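Local coordinates for acetyl xylan esterase (Paenibacillus sp. R4, PDB 6AGQ), which probably removes acetyl groups from acetylated xylan as a cold-active serine esterase of the alpha/beta-hydrolase clan, at residues 151-154 and 155-159; 118-121 and 122-125; 139-142 and 143-146; 225-228 and 229-233. One frame throughout, in Å; residues are numbered along the deposited sequence.

Interaction 1: 151-154 and 155-159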
loop_
_atom_site.group_PDB
_atom_site.type_symbol
_atom_site.label_atom_id
_atom_site.label_comp_id
_atom_site.label_asym_id
_atom_site.label_seq_id
_atom_site.Cartn_x
_atom_site.Cartn_y
_atom_site.Cartn_z
ATOM N N SER A 151 -26.166 -10.381 -27.938
ATOM C CA SER A 151 -24.978 -9.616 -28.400
ATOM C C SER A 151 -23.826 -9.541 -27.379
ATOM O O SER A 151 -22.834 -8.821 -27.592
ATOM C CB SER A 151 -25.429 -8.183 -28.788
ATOM O OG SER A 151 -25.882 -7.489 -27.638
ATOM N N TYR A 152 -23.941 -10.300 -26.276
ATOM C CA TYR A 152 -22.973 -10.219 -25.209
ATOM C C TYR A 152 -21.610 -10.863 -25.580
ATOM O O TYR A 152 -21.598 -11.972 -26.106
ATOM C CB TYR A 152 -23.543 -10.841 -23.962
ATOM C CG TYR A 152 -22.588 -10.832 -22.775
ATOM C CD1 TYR A 152 -22.196 -9.632 -22.222
ATOM C CD2 TYR A 152 -22.089 -12.040 -22.219
ATOM C CE1 TYR A 152 -21.358 -9.603 -21.146
ATOM C CE2 TYR A 152 -21.214 -12.018 -21.140
ATOM C CZ TYR A 152 -20.832 -10.784 -20.619
ATOM O OH TYR A 152 -19.976 -10.695 -19.525
ATOM N N TYR A 153 -20.488 -10.174 -25.279
ATOM C CA TYR A 153 -19.113 -10.706 -25.541
ATOM C C TYR A 153 -18.906 -12.233 -25.458
ATOM O O TYR A 153 -18.358 -12.888 -26.380
ATOM C CB TYR A 153 -18.144 -10.063 -24.557
ATOM C CG TYR A 153 -16.717 -10.477 -24.706
ATOM C CD1 TYR A 153 -15.950 -10.012 -25.788
ATOM C CD2 TYR A 153 -16.146 -11.315 -23.808
ATOM C CE1 TYR A 153 -14.626 -10.382 -25.954
ATOM C CE2 TYR A 153 -14.834 -11.712 -23.953
ATOM C CZ TYR A 153 -14.077 -11.249 -25.042
ATOM O OH TYR A 153 -12.786 -11.632 -25.189
ATOM N N TYR A 154 -19.396 -12.836 -24.384
ATOM C CA TYR A 154 -19.093 -14.245 -24.163
ATOM C C TYR A 154 -19.922 -15.161 -25.003
ATOM O O TYR A 154 -19.604 -16.367 -25.030
ATOM C CB TYR A 154 -19.037 -14.670 -22.669
ATOM C CG TYR A 154 -17.740 -14.243 -21.952
ATOM C CD1 TYR A 154 -16.528 -14.937 -22.154
ATOM C CD2 TYR A 154 -17.751 -13.188 -21.026
ATOM C CE1 TYR A 154 -15.344 -14.541 -21.535
ATOM C CE2 TYR A 154 -16.595 -12.808 -20.351
ATOM C CZ TYR A 154 -15.393 -13.468 -20.607
ATOM O OH TYR A 154 -14.274 -13.084 -19.951
ATOM N N LYS A 155 -20.909 -14.656 -25.751
ATOM C CA LYS A 155 -21.624 -15.557 -26.631
ATOM C C LYS A 155 -20.704 -16.110 -27.728
ATOM O O LYS A 155 -20.532 -17.290 -27.825
ATOM C CB LYS A 155 -22.854 -14.928 -27.253
ATOM C CG LYS A 155 -23.683 -15.925 -28.042
ATOM C CD LYS A 155 -24.864 -15.259 -28.763
ATOM C CE LYS A 155 -24.602 -15.100 -30.225
ATOM N NZ LYS A 155 -25.689 -14.285 -30.820
ATOM N N GLN A 156 -20.123 -15.247 -28.540
ATOM C CA GLN A 156 -19.202 -15.674 -29.544
ATOM C C GLN A 156 -17.941 -16.316 -28.939
ATOM O O GLN A 156 -17.399 -17.257 -29.545
ATOM C CB GLN A 156 -18.837 -14.532 -30.517
ATOM C CG GLN A 156 -19.943 -14.226 -31.515
ATOM C CD GLN A 156 -20.091 -15.303 -32.591
ATOM O OE1 GLN A 156 -19.123 -15.970 -32.962
ATOM N NE2 GLN A 156 -21.310 -15.502 -33.058
ATOM N N VAL A 157 -17.517 -15.932 -27.721
ATOM C CA VAL A 157 -16.378 -16.655 -27.082
ATOM C C VAL A 157 -16.696 -18.131 -26.846
ATOM O O VAL A 157 -15.877 -19.026 -27.168
ATOM C CB VAL A 157 -15.917 -15.932 -25.781
ATOM C CG1 VAL A 157 -14.769 -16.638 -25.123
ATOM C CG2 VAL A 157 -15.504 -14.495 -26.117
ATOM N N TYR A 158 -17.896 -18.417 -26.299
ATOM C CA TYR A 158 -18.268 -19.802 -26.005
ATOM C C TYR A 158 -18.401 -20.609 -27.266
ATOM O O TYR A 158 -18.001 -21.781 -27.326
ATOM C CB TYR A 158 -19.551 -19.911 -25.182
ATOM C CG TYR A 158 -19.428 -19.505 -23.728
ATOM C CD1 TYR A 158 -18.362 -18.749 -23.255
ATOM C CD2 TYR A 158 -20.396 -19.842 -22.829
ATOM C CE1 TYR A 158 -18.278 -18.375 -21.927
ATOM C CE2 TYR A 158 -20.324 -19.395 -21.502
ATOM C CZ TYR A 158 -19.273 -18.698 -21.071
ATOM O OH TYR A 158 -19.178 -18.277 -19.778
ATOM N N LEU A 159 -18.946 -19.994 -28.292
ATOM C CA LEU A 159 -18.987 -20.673 -29.603
ATOM C C LEU A 159 -17.600 -20.968 -30.178
ATOM O O LEU A 159 -17.405 -22.023 -30.785
ATOM C CB LEU A 159 -19.796 -19.807 -30.601
ATOM C CG LEU A 159 -21.252 -19.654 -30.237
ATOM C CD1 LEU A 159 -21.941 -18.721 -31.217
ATOM C CD2 LEU A 159 -22.022 -20.970 -30.168
HETATM O O HOH W 1 -20.703 -12.292 -28.893
#
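Tyr-152 O is gripped twice at the start of helix 153-170. Lys-155 N donates to it at 2.8 Å, nearly straight at 164°, and a water that also donates to it accepts from Gln-156 N, 3.0 Å from the water oxygen. The water thus bridges Tyr-152 to Gln-156, whose backbone N, 4.3 Å from Tyr-152 O, is too far to bond directly. Full i to i+4 pairing follows, weak from Val-157 N to Tyr-153 O and sound from Tyr-158 N to Tyr-154 O at 3.0 Å. This is the first turn of a helix that packs against helix 186-197 in an alpha/beta-hydrolase fold, with Val-157 and Tyr-158 both meeting Leu-190. Val-157 CG2 stands over one face of the Tyr-153 ring, a CH-pi contact 3.8 Å from the centroid and displaced toward the rim; the ring reaches it because its CG lies anti to the backbone N (chi1 -179°). Val-157 and Tyr-154 lie side by side, Val-157 CG1 3.8 Å from Tyr-154 CD1. The Tyr-158 ring slants past Tyr-154, its CE1 3.9 Å from Tyr-154 CB. The phenol ends reach elsewhere: Tyr-153 OH bonds Arg-121 O and Gln-123 NE2, Tyr-154 OH bonds Gln-186 OE1, and Tyr-158 OH bonds Phe-253 O.

Interaction 2: 118-121 and 122-125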
loop_
_atom_site.group_PDB
_atom_site.type_symbol
_atom_site.label_atom_id
_atom_site.label_comp_id
_atom_site.label_asym_id
_atom_site.label_seq_id
_atom_site.Cartn_x
_atom_site.Cartn_y
_atom_site.Cartn_z
ATOM N N ILE A 118 -5.856 -22.121 -27.581
ATOM C CA ILE A 118 -6.411 -21.062 -28.422
ATOM C C ILE A 118 -6.443 -19.675 -27.750
ATOM O O ILE A 118 -6.495 -19.576 -26.548
ATOM C CB ILE A 118 -7.883 -21.407 -28.838
ATOM C CG1 ILE A 118 -8.802 -21.513 -27.623
ATOM C CG2 ILE A 118 -7.931 -22.724 -29.632
ATOM C CD1 ILE A 118 -10.248 -21.670 -28.011
ATOM N N ASP A 119 -6.341 -18.626 -28.547
ATOM C CA ASP A 119 -6.687 -17.261 -28.150
ATOM C C ASP A 119 -8.212 -17.077 -27.911
ATOM O O ASP A 119 -9.011 -17.584 -28.652
ATOM C CB ASP A 119 -6.360 -16.316 -29.251
ATOM C CG ASP A 119 -4.830 -16.054 -29.469
ATOM O OD1 ASP A 119 -3.958 -16.320 -28.581
ATOM O OD2 ASP A 119 -4.552 -15.500 -30.569
ATOM N N VAL A 120 -8.564 -16.239 -26.934
ATOM C CA VAL A 120 -9.907 -15.764 -26.664
ATOM C C VAL A 120 -9.944 -14.427 -27.389
ATOM O O VAL A 120 -9.038 -13.619 -27.256
ATOM C CB VAL A 120 -10.169 -15.537 -25.149
ATOM C CG1 VAL A 120 -11.552 -14.920 -24.911
ATOM C CG2 VAL A 120 -10.019 -16.822 -24.369
ATOM N N ARG A 121 -10.977 -14.246 -28.193
ATOM C CA ARG A 121 -11.085 -13.176 -29.136
ATOM C C ARG A 121 -10.910 -11.726 -28.593
ATOM O O ARG A 121 -11.482 -11.328 -27.589
ATOM C CB ARG A 121 -12.401 -13.330 -29.884
ATOM C CG ARG A 121 -13.603 -13.300 -28.967
ATOM C CD ARG A 121 -14.824 -12.926 -29.732
ATOM N NE ARG A 121 -15.043 -13.927 -30.765
ATOM C CZ ARG A 121 -15.702 -13.703 -31.894
ATOM N NH1 ARG A 121 -15.882 -14.709 -32.740
ATOM N NH2 ARG A 121 -16.199 -12.476 -32.145
ATOM N N GLY A 122 -9.997 -10.968 -29.186
ATOM C CA GLY A 122 -9.802 -9.618 -28.723
ATOM C C GLY A 122 -8.893 -9.466 -27.540
ATOM O O GLY A 122 -8.642 -8.353 -27.159
ATOM N N GLN A 123 -8.380 -10.542 -26.940
ATOM C CA GLN A 123 -7.542 -10.370 -25.765
ATOM C C GLN A 123 -6.042 -10.212 -26.111
ATOM O O GLN A 123 -5.740 -9.708 -27.163
ATOM C CB GLN A 123 -7.850 -11.408 -24.724
ATOM C CG GLN A 123 -9.317 -11.312 -24.340
ATOM C CD GLN A 123 -9.702 -12.184 -23.173
ATOM O OE1 GLN A 123 -8.850 -12.770 -22.528
ATOM N NE2 GLN A 123 -10.997 -12.280 -22.908
ATOM N N GLY A 124 -5.097 -10.654 -25.294
ATOM C CA GLY A 124 -3.716 -10.240 -25.481
ATOM C C GLY A 124 -3.010 -10.972 -26.588
ATOM O O GLY A 124 -1.816 -11.237 -26.468
ATOM N N GLY A 125 -3.707 -11.245 -27.698
ATOM C CA GLY A 125 -3.152 -12.105 -28.759
ATOM C C GLY A 125 -3.291 -11.472 -30.124
ATOM O O GLY A 125 -3.586 -10.242 -30.266
#
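Val-120 and Gln-123 form the tight part of this buried turn. Gln-123 N donates to Val-120 O at 3.2 Å, tilted 22° from the carbonyl plane, and the amide of the same glutamine folds back over the valine: NE2 comes within 3.4 Å of Val-120 CG1, and CD lies 3.9 Å from Val-120 CB. The glutamine chain crosses the valine at a slant, extended beyond CG, and its amide is fixed by outside partners: OE1 accepts from Ser-96 N, while NE2 bonds Tyr-153 OH and Gln-186 OE1. Gly-122 takes the third turn position at phi 84°, a backbone shape that suits glycine. The contact between Asp-119 and Gly-125 is looser, with OD2 4.1 Å from Gly-125 CA; that carboxylate is held instead by Thr-127 OG1 and Arg-99 N. Beyond Gly-125 lies a neighbouring subunit, whose Tyr-236 OH bonds Gly-125 O. The Arg-121 side chain leads away from the turn to Asp-66, Asp-129 and Asp-160, three carboxylates whose salt bridges hold NH1, NH2 and NE and fix the guanidinium's rotation. The whole is a type II beta turn with glycine in its third position, following strand 114-118 of the central alpha/beta-hydrolase sheet.

Interaction 3: 139-142 and 143-146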
loop_
_atom_site.group_PDB
_atom_site.type_symbol
_atom_site.label_atom_id
_atom_site.label_comp_id
_atom_site.label_asym_id
_atom_site.label_seq_id
_atom_site.Cartn_x
_atom_site.Cartn_y
_atom_site.Cartn_z
ATOM N N PRO A 139 -13.194 -0.480 -19.669
ATOM C CA PRO A 139 -12.023 -1.141 -20.271
ATOM C C PRO A 139 -11.976 -2.627 -19.929
ATOM O O PRO A 139 -12.202 -2.968 -18.793
ATOM C CB PRO A 139 -10.824 -0.426 -19.630
ATOM C CG PRO A 139 -11.368 0.903 -19.170
ATOM C CD PRO A 139 -12.797 0.611 -18.770
ATOM N N GLY A 140 -11.634 -3.472 -20.902
ATOM C CA GLY A 140 -11.845 -4.934 -20.824
ATOM C C GLY A 140 -12.980 -5.422 -21.708
ATOM O O GLY A 140 -13.388 -4.751 -22.636
ATOM N N TRP A 141 -13.519 -6.579 -21.405
ATOM C CA TRP A 141 -14.492 -7.255 -22.270
ATOM C C TRP A 141 -15.764 -7.692 -21.549
ATOM O O TRP A 141 -16.745 -7.946 -22.225
ATOM C CB TRP A 141 -13.803 -8.478 -22.965
ATOM C CG TRP A 141 -12.573 -8.062 -23.701
ATOM C CD1 TRP A 141 -12.541 -7.476 -24.909
ATOM C CD2 TRP A 141 -11.230 -8.074 -23.226
ATOM N NE1 TRP A 141 -11.260 -7.187 -25.259
ATOM C CE2 TRP A 141 -10.437 -7.519 -24.224
ATOM C CE3 TRP A 141 -10.623 -8.518 -22.068
ATOM C CZ2 TRP A 141 -9.065 -7.392 -24.101
ATOM C CZ3 TRP A 141 -9.274 -8.382 -21.934
ATOM C CH2 TRP A 141 -8.497 -7.826 -22.944
ATOM N N MET A 142 -15.782 -7.695 -20.217
ATOM C CA MET A 142 -16.943 -8.217 -19.417
ATOM C C MET A 142 -18.268 -7.463 -19.620
ATOM O O MET A 142 -19.347 -8.011 -19.286
ATOM C CB MET A 142 -16.690 -8.063 -17.900
ATOM C CG MET A 142 -15.525 -8.798 -17.286
ATOM S SD MET A 142 -15.618 -10.565 -17.592
ATOM C CE MET A 142 -16.966 -10.921 -16.453
ATOM N N THR A 143 -18.207 -6.203 -20.048
ATOM C CA THR A 143 -19.429 -5.344 -20.151
ATOM C C THR A 143 -19.902 -5.088 -21.597
ATOM O O THR A 143 -20.895 -4.428 -21.833
ATOM C CB THR A 143 -19.210 -4.021 -19.426
ATOM O OG1 THR A 143 -18.215 -3.280 -20.127
ATOM C CG2 THR A 143 -18.701 -4.252 -18.038
ATOM N N LEU A 144 -19.195 -5.650 -22.568
ATOM C CA LEU A 144 -19.584 -5.469 -23.979
ATOM C C LEU A 144 -20.845 -6.257 -24.277
ATOM O O LEU A 144 -20.871 -7.477 -24.083
ATOM C CB LEU A 144 -18.487 -5.861 -24.901
ATOM C CG LEU A 144 -17.240 -5.015 -24.748
ATOM C CD1 LEU A 144 -16.158 -5.693 -25.537
ATOM C CD2 LEU A 144 -17.488 -3.595 -25.261
ATOM N N GLY A 145 -21.898 -5.519 -24.652
ATOM C CA GLY A 145 -23.207 -6.121 -24.971
ATOM C C GLY A 145 -23.945 -6.672 -23.766
ATOM O O GLY A 145 -24.791 -7.567 -23.902
ATOM N N ILE A 146 -23.666 -6.123 -22.592
ATOM C CA ILE A 146 -24.188 -6.668 -21.331
ATOM C C ILE A 146 -25.694 -6.583 -21.138
ATOM O O ILE A 146 -26.264 -7.380 -20.364
ATOM C CB ILE A 146 -23.466 -6.127 -20.106
ATOM C CG1 ILE A 146 -23.647 -7.102 -18.915
ATOM C CG2 ILE A 146 -23.878 -4.697 -19.787
ATOM C CD1 ILE A 146 -22.626 -6.858 -17.834
#
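Trp-141 and Leu-144 each carry CG anti to the carbonyl carbon (chi1 -55° and -63°), which lays the two side chains side by side, pointing the same way. Leu-144 continues extended, and its CD1 arrives 4.1 Å from Trp-141 CD1, approaching the pyrrole part of the indole obliquely. The same methyl lies 4.0 Å from Trp-141 CA, while Leu-144 CB sits 3.8 Å from Trp-141 O, so the leucine is folded along the tryptophan backbone as well as its ring. Alongside this apolar contact the backbone closes with a weak hydrogen bond from Leu-144 N to Trp-141 O, long at 3.4 Å although nearly straight at 164°. Further along, Ile-146 CD1 touches Met-142 O at 3.8 Å; that carbonyl accepts from Tyr-152 OH. Thr-143 OG1 bonds Ile-138 N, just before the segment, and its CG2 faces Glu-228 and Trp-232 of helix 226-236. The indole has further partners: Tyr-153 stacks on it, Tyr-95 meets it edge to face, and Gly-137 of a neighbouring subunit packs against it. Two turns that share Thr-143 and Leu-144 shape the chain here, a type I beta turn from Trp-141 to Leu-144 and a type II turn from Thr-143 to Ile-146, within the long loop joining strand 114-118 to helix 153-170.

Interaction 4: 225-228 and 229-233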
loop_
_atom_site.group_PDB
_atom_site.type_symbol
_atom_site.label_atom_id
_atom_site.label_comp_id
_atom_site.label_asym_id
_atom_site.label_seq_id
_atom_site.Cartn_x
_atom_site.Cartn_y
_atom_site.Cartn_z
ATOM N N PRO A 225 -11.388 -8.946 -12.814
ATOM C CA PRO A 225 -12.407 -8.576 -13.826
ATOM C C PRO A 225 -13.872 -8.448 -13.347
ATOM O O PRO A 225 -14.648 -7.701 -13.958
ATOM C CB PRO A 225 -12.293 -9.712 -14.886
ATOM C CG PRO A 225 -11.374 -10.766 -14.300
ATOM C CD PRO A 225 -10.619 -10.162 -13.157
ATOM N N TYR A 226 -14.268 -9.149 -12.279
ATOM C CA TYR A 226 -15.584 -8.903 -11.711
ATOM C C TYR A 226 -15.843 -7.403 -11.354
ATOM O O TYR A 226 -16.970 -6.940 -11.434
ATOM C CB TYR A 226 -15.857 -9.772 -10.519
ATOM C CG TYR A 226 -16.050 -11.227 -10.782
ATOM C CD1 TYR A 226 -17.069 -11.675 -11.634
ATOM C CD2 TYR A 226 -15.257 -12.176 -10.147
ATOM C CE1 TYR A 226 -17.269 -13.016 -11.872
ATOM C CE2 TYR A 226 -15.467 -13.553 -10.355
ATOM C CZ TYR A 226 -16.457 -13.974 -11.238
ATOM O OH TYR A 226 -16.703 -15.319 -11.439
ATOM N N VAL A 227 -14.806 -6.653 -11.025
ATOM C CA VAL A 227 -14.936 -5.247 -10.750
ATOM C C VAL A 227 -15.504 -4.414 -11.959
ATOM O O VAL A 227 -16.140 -3.391 -11.737
ATOM C CB VAL A 227 -13.598 -4.654 -10.206
ATOM C CG1 VAL A 227 -12.638 -4.293 -11.309
ATOM C CG2 VAL A 227 -13.852 -3.391 -9.385
ATOM N N GLU A 228 -15.285 -4.853 -13.210
ATOM C CA GLU A 228 -15.833 -4.177 -14.402
ATOM C C GLU A 228 -17.368 -4.142 -14.319
ATOM O O GLU A 228 -17.990 -3.192 -14.721
ATOM C CB GLU A 228 -15.417 -4.917 -15.682
ATOM C CG GLU A 228 -13.915 -4.910 -15.978
ATOM C CD GLU A 228 -13.528 -5.722 -17.242
ATOM O OE1 GLU A 228 -14.317 -5.796 -18.193
ATOM O OE2 GLU A 228 -12.403 -6.282 -17.312
ATOM N N ILE A 229 -17.980 -5.169 -13.763
ATOM C CA ILE A 229 -19.453 -5.152 -13.621
ATOM C C ILE A 229 -19.890 -4.085 -12.627
ATOM O O ILE A 229 -20.852 -3.370 -12.873
ATOM C CB ILE A 229 -19.952 -6.526 -13.230
ATOM C CG1 ILE A 229 -19.765 -7.501 -14.405
ATOM C CG2 ILE A 229 -21.402 -6.484 -12.949
ATOM C CD1 ILE A 229 -19.794 -8.930 -13.964
ATOM N N LYS A 230 -19.171 -3.958 -11.517
ATOM C CA LYS A 230 -19.453 -2.924 -10.541
ATOM C C LYS A 230 -19.216 -1.548 -11.214
ATOM O O LYS A 230 -20.045 -0.632 -11.103
ATOM C CB LYS A 230 -18.585 -3.157 -9.265
ATOM C CG LYS A 230 -18.729 -2.111 -8.168
ATOM C CD LYS A 230 -17.468 -1.943 -7.303
ATOM C CE LYS A 230 -16.451 -1.109 -8.050
ATOM N NZ LYS A 230 -15.148 -0.938 -7.357
ATOM N N ASN A 231 -18.124 -1.412 -11.972
ATOM C CA ASN A 231 -17.855 -0.130 -12.677
ATOM C C ASN A 231 -18.880 0.158 -13.769
ATOM O O ASN A 231 -19.262 1.250 -13.933
ATOM C CB ASN A 231 -16.427 -0.096 -13.165
ATOM C CG ASN A 231 -15.445 -0.077 -12.017
ATOM O OD1 ASN A 231 -15.844 0.016 -10.876
ATOM N ND2 ASN A 231 -14.189 -0.222 -12.298
ATOM N N TRP A 232 -19.426 -0.853 -14.430
ATOM C CA TRP A 232 -20.617 -0.625 -15.284
ATOM C C TRP A 232 -21.712 0.134 -14.529
ATOM O O TRP A 232 -22.158 1.177 -14.997
ATOM C CB TRP A 232 -21.189 -1.924 -15.867
ATOM C CG TRP A 232 -22.148 -1.672 -16.955
ATOM C CD1 TRP A 232 -21.842 -1.473 -18.240
ATOM C CD2 TRP A 232 -23.585 -1.510 -16.852
ATOM N NE1 TRP A 232 -22.962 -1.216 -18.956
ATOM C CE2 TRP A 232 -24.055 -1.260 -18.131
ATOM C CE3 TRP A 232 -24.506 -1.612 -15.799
ATOM C CZ2 TRP A 232 -25.415 -1.038 -18.413
ATOM C CZ3 TRP A 232 -25.859 -1.377 -16.050
ATOM C CH2 TRP A 232 -26.304 -1.094 -17.371
ATOM N N PHE A 233 -22.124 -0.391 -13.368
ATOM C CA PHE A 233 -23.125 0.281 -12.582
ATOM C C PHE A 233 -22.760 1.692 -12.274
ATOM O O PHE A 233 -23.560 2.574 -12.531
ATOM C CB PHE A 233 -23.532 -0.481 -11.312
ATOM C CG PHE A 233 -24.350 -1.680 -11.634
ATOM C CD1 PHE A 233 -25.630 -1.531 -12.043
ATOM C CD2 PHE A 233 -23.791 -2.939 -11.643
ATOM C CE1 PHE A 233 -26.409 -2.607 -12.387
ATOM C CE2 PHE A 233 -24.558 -4.030 -11.998
ATOM C CZ PHE A 233 -25.865 -3.850 -12.393
#
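Lys-230 reaches back along helix 226-236 to Val-227, one turn earlier. Its CB rests 3.5 Å from Val-227 O; CG and CD then carry the chain outward, and a bend at chi3 (78°) swings the end over the valine. CE comes to 3.7 Å from Val-227 CG2, and NZ, at the tip, lies 3.4 Å from the same methyl. The ammonium end therefore lies against a hydrocarbon group, and Asp-300 of a neighbouring subunit packs against this lysine. Asn-231 crowds the carbonyl of Val-227 from further along: its backbone N donates to Val-227 O at 2.8 Å, in the carbonyl plane, and its CG lies 3.4 Å from that oxygen. Trp-232 N makes the next bond, to Glu-228 O at 2.8 Å. The first turn is less regular, since Ile-229 N approaches Tyr-226 O from above the carbonyl plane, an i to i+3 bond with an angle of only 137° at the hydrogen. Glu-228 is extended beyond CG and leaves the helix for the loop: OE1 accepts from Met-142 N and OE2 bonds Tyr-95 OH weakly, while Ile-229 packs on Phe-214 and Leu-250. The chemistry thus implies a helix held by its backbone bonds, its buried acid tied to the 139-142 loop, and CE and NZ of its lysine packed by van der Waals contact on Val-227 CG2, with no polar bond between these two side chains.

Overall arrangement
Along the chain the order is interaction 2, interaction 3, interaction 1, interaction 4. The first two lie in the long loop between strand 114-118 and helix 153-170, interaction 1 opens that helix, and interaction 4 opens helix 226-236. Interaction 3 is the hub: it touches the other three, its centre about 14 Å from that of interaction 2, 11 Å from that of interaction 1 and 9 Å from that of interaction 4. Interactions 1 and 2 also touch, whereas interactions 1 and 4 stay about 6 Å apart at their nearest atoms. Through interaction 3 the loop thus ties the two helix starts together. Interactions 2 and 3 also meet a second subunit, and interaction 4 packs on a third.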